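Local coordinates for FrnE protein (Deinococcus radiodurans, PDB 5CO3) that probably acts as a DsbA-like, thioredoxin-fold disulfide oxidoreductase, exchanging thiols and disulfides in the bacterial cytoplasm, at residues W49-L54 and L115-A120. Residues are numbered along the deposited sequence; the frame is centred on the assembly and turned at random.
Sequences WHSFEL and LIHYAA
Ser51 and His117 join the two building blocks of a DsbA-like protein here: the outermost strand 45-51 of the thioredoxin-fold sheet and helix 110-121, which belongs to the helical part inserted into that fold. Along the strand, the CB of Trp49 faces the helix while its indole turns off to hydrogen-bond Asp126 through NE1, and His50 points away from the helix, its ring stacked on Trp17 and held at both nitrogens, NE2 by Asp15 and ND1 by Asp179. At the strand's last residue, Ser51 turns toward the helix. Its OG stands beside the backbone N, opposite the carbonyl carbon (chi1 -51°), and meets NE2 of His117 at 2.8 Å in a hydrogen bond. The hydroxyl arrives at the edge of the imidazole, in the ring plane, and is also 3.3 Å from CD2 of His117. Asp179 of helix 173-186 ties both sides together, since its OD2 accepts a hydrogen bond from the backbone N of Ser51 and is weakly hydrogen-bonded with NE2 of His117, while Val176 of the same helix touches both side chains. Beyond Ser51 the chain runs away from the helix. With the CA atoms of Ser51 and His117 8.5 Å apart, the imidazole does the bridging, and a leucine in place of His117 would probably leave the buried serine hydroxyl without its partner on helix 110-121. A bound glycerol, probably from the crystallisation liquor, hydrogen-bonds through its O2 to the same Ser51 OG.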
ATOM      1  N   TRP A  49       6.436   0.281   2.170  1.00 37.08           N
ATOM      2  CA  TRP A  49       5.430   0.601   1.170  1.00 36.32           C
ATOM      3  C   TRP A  49       6.124   1.134  -0.082  1.00 35.21           C
ATOM      4  O   TRP A  49       7.160   1.806  -0.003  1.00 36.34           O
ATOM      5  CB  TRP A  49       4.396   1.609   1.715  1.00 35.47           C
ATOM      6  CG  TRP A  49       3.537   1.012   2.811  1.00 39.15           C
ATOM      7  CD1 TRP A  49       3.786   1.041   4.155  1.00 33.71           C
ATOM      8  CD2 TRP A  49       2.316   0.267   2.645  1.00 39.96           C
ATOM      9  NE1 TRP A  49       2.788   0.366   4.839  1.00 32.60           N
ATOM     10  CE2 TRP A  49       1.875  -0.116   3.932  1.00 34.38           C
ATOM     11  CE3 TRP A  49       1.545  -0.102   1.532  1.00 38.10           C
ATOM     12  CZ2 TRP A  49       0.705  -0.864   4.140  1.00 34.65           C
ATOM     13  CZ3 TRP A  49       0.384  -0.839   1.737  1.00 34.03           C
ATOM     14  CH2 TRP A  49      -0.023  -1.215   3.032  1.00 37.67           C
ATOM     15  N   HIS A  50       5.568   0.783  -1.234  1.00 37.38           N
ATOM     16  CA  HIS A  50       6.066   1.257  -2.516  1.00 34.18           C
ATOM     17  C   HIS A  50       4.932   1.895  -3.289  1.00 32.52           C
ATOM     18  O   HIS A  50       3.781   1.456  -3.201  1.00 32.99           O
ATOM     19  CB  HIS A  50       6.676   0.122  -3.335  1.00 37.58           C
ATOM     20  CG  HIS A  50       7.883  -0.498  -2.703  1.00 38.85           C
ATOM     21  ND1 HIS A  50       9.167  -0.097  -2.996  1.00 45.13           N
ATOM     22  CD2 HIS A  50       7.995  -1.487  -1.786  1.00 38.94           C
ATOM     23  CE1 HIS A  50      10.022  -0.816  -2.288  1.00 44.32           C
ATOM     24  NE2 HIS A  50       9.335  -1.664  -1.544  1.00 41.60           N
ATOM     25  N   SER A  51       5.270   2.937  -4.037  1.00 33.66           N
ATOM     26  CA  SER A  51       4.289   3.698  -4.798  1.00 33.77           C
ATOM     27  C   SER A  51       3.805   2.950  -6.024  1.00 33.39           C
ATOM     28  O   SER A  51       4.588   2.329  -6.746  1.00 36.28           O
ATOM     29  CB  SER A  51       4.872   5.045  -5.220  1.00 35.02           C
ATOM     30  OG  SER A  51       5.431   5.727  -4.118  1.00 37.00           O
ATOM     31  N   PHE A  52       2.501   3.028  -6.255  1.00 30.00           N
ATOM     32  CA  PHE A  52       1.891   2.502  -7.460  1.00 34.08           C
ATOM     33  C   PHE A  52       0.747   3.441  -7.807  1.00 28.37           C
ATOM     34  O   PHE A  52      -0.005   3.854  -6.920  1.00 29.08           O
ATOM     35  CB  PHE A  52       1.388   1.077  -7.250  1.00 32.49           C
ATOM     36  CG  PHE A  52       0.979   0.378  -8.518  1.00 35.44           C
ATOM     37  CD1 PHE A  52      -0.268   0.603  -9.077  1.00 36.40           C
ATOM     38  CD2 PHE A  52       1.831  -0.529  -9.133  1.00 34.44           C
ATOM     39  CE1 PHE A  52      -0.652  -0.048 -10.229  1.00 37.33           C
ATOM     40  CE2 PHE A  52       1.450  -1.185 -10.285  1.00 37.06           C
ATOM     41  CZ  PHE A  52       0.206  -0.936 -10.838  1.00 43.65           C
ATOM     42  N   GLU A  53       0.651   3.804  -9.082  1.00 33.85           N
ATOM     43  CA  GLU A  53      -0.446   4.630  -9.561  1.00 33.50           C
ATOM     44  C   GLU A  53      -1.273   3.851 -10.563  1.00 38.02           C
ATOM     45  O   GLU A  53      -0.758   3.435 -11.600  1.00 39.87           O
ATOM     46  CB  GLU A  53       0.078   5.920 -10.203  1.00 30.70           C
ATOM     47  CG  GLU A  53       0.333   7.037  -9.205  1.00 28.80           C
ATOM     48  CD  GLU A  53       0.939   8.274  -9.850  1.00 36.71           C
ATOM     49  OE1 GLU A  53       0.190   9.187 -10.270  1.00 38.20           O
ATOM     50  OE2 GLU A  53       2.184   8.330  -9.945  1.00 36.84           O
ATOM     51  N   LEU A  54      -2.550   3.647 -10.244  1.00 37.90           N
ATOM     52  CA  LEU A  54      -3.469   3.022 -11.188  1.00 38.74           C
ATOM     53  C   LEU A  54      -3.474   3.778 -12.503  1.00 36.98           C
ATOM     54  O   LEU A  54      -3.530   3.179 -13.569  1.00 41.54           O
ATOM     55  CB  LEU A  54      -4.884   2.976 -10.626  1.00 31.50           C
ATOM     56  CG  LEU A  54      -5.070   2.188  -9.335  1.00 37.07           C
ATOM     57  CD1 LEU A  54      -6.522   2.280  -8.903  1.00 33.96           C
ATOM     58  CD2 LEU A  54      -4.630   0.745  -9.541  1.00 41.21           C
ATOM     59  N   LEU A 115       4.305  12.315  -0.538  1.00 28.78           N
ATOM     60  CA  LEU A 115       4.174  12.584   0.893  1.00 29.48           C
ATOM     61  C   LEU A 115       4.493  11.333   1.711  1.00 27.55           C
ATOM     62  O   LEU A 115       5.114  11.404   2.775  1.00 27.05           O
ATOM     63  CB  LEU A 115       2.769  13.082   1.219  1.00 26.53           C
ATOM     64  CG  LEU A 115       2.525  13.381   2.701  1.00 28.09           C
ATOM     65  CD1 LEU A 115       3.585  14.325   3.249  1.00 30.96           C
ATOM     66  CD2 LEU A 115       1.122  13.952   2.910  1.00 25.75           C
ATOM     67  N   ILE A 116       4.080  10.181   1.208  1.00 28.87           N
ATOM     68  CA  ILE A 116       4.381   8.955   1.931  1.00 25.74           C
ATOM     69  C   ILE A 116       5.898   8.719   1.960  1.00 29.77           C
ATOM     70  O   ILE A 116       6.465   8.346   2.993  1.00 29.72           O
ATOM     71  CB  ILE A 116       3.664   7.758   1.323  1.00 22.78           C
ATOM     72  CG1 ILE A 116       2.160   7.912   1.506  1.00 27.21           C
ATOM     73  CG2 ILE A 116       4.067   6.499   2.085  1.00 23.77           C
ATOM     74  CD1 ILE A 116       1.310   6.978   0.660  1.00 26.49           C
ATOM     75  N   HIS A 117       6.561   8.961   0.835  1.00 31.36           N
ATOM     76  CA  HIS A 117       8.017   8.900   0.791  1.00 35.38           C
ATOM     77  C   HIS A 117       8.668   9.853   1.797  1.00 36.05           C
ATOM     78  O   HIS A 117       9.604   9.461   2.501  1.00 34.81           O
ATOM     79  CB  HIS A 117       8.511   9.192  -0.619  1.00 34.78           C
ATOM     80  CG  HIS A 117       8.441   8.011  -1.531  1.00 37.75           C
ATOM     81  ND1 HIS A 117       9.547   7.255  -1.856  1.00 36.40           N
ATOM     82  CD2 HIS A 117       7.395   7.443  -2.174  1.00 37.66           C
ATOM     83  CE1 HIS A 117       9.186   6.280  -2.670  1.00 42.07           C
ATOM     84  NE2 HIS A 117       7.884   6.367  -2.877  1.00 40.95           N
ATOM     85  N   TYR A 118       8.163  11.085   1.888  1.00 32.56           N
ATOM     86  CA  TYR A 118       8.670  12.040   2.878  1.00 35.53           C
ATOM     87  C   TYR A 118       8.488  11.489   4.296  1.00 37.46           C
ATOM     88  O   TYR A 118       9.420  11.494   5.109  1.00 38.97           O
ATOM     89  CB  TYR A 118       7.969  13.411   2.754  1.00 31.69           C
ATOM     90  CG  TYR A 118       8.351  14.336   3.893  1.00 34.59           C
ATOM     91  CD1 TYR A 118       9.545  15.048   3.869  1.00 40.57           C
ATOM     92  CD2 TYR A 118       7.534  14.464   5.012  1.00 32.30           C
ATOM     93  CE1 TYR A 118       9.912  15.872   4.926  1.00 41.59           C
ATOM     94  CE2 TYR A 118       7.888  15.286   6.071  1.00 33.60           C
ATOM     95  CZ  TYR A 118       9.076  15.987   6.024  1.00 40.27           C
ATOM     96  OH  TYR A 118       9.441  16.805   7.076  1.00 42.56           O
ATOM     97  N   ALA A 119       7.281  11.007   4.579  1.00 35.85           N
ATOM     98  CA  ALA A 119       6.953  10.461   5.888  1.00 29.37           C
ATOM     99  C   ALA A 119       7.838   9.279   6.241  1.00 32.61           C
ATOM    100  O   ALA A 119       8.256   9.139   7.389  1.00 34.30           O
ATOM    101  CB  ALA A 119       5.493  10.050   5.938  1.00 28.52           C
ATOM    102  N   ALA A 120       8.128   8.430   5.259  1.00 32.39           N
ATOM    103  CA  ALA A 120       8.911   7.223   5.540  1.00 34.63           C
ATOM    104  C   ALA A 120      10.360   7.555   5.918  1.00 41.41           C
ATOM    105  O   ALA A 120      11.031   6.759   6.567  1.00 41.87           O
ATOM    106  CB  ALA A 120       8.876   6.276   4.347  1.00 34.78           C
TER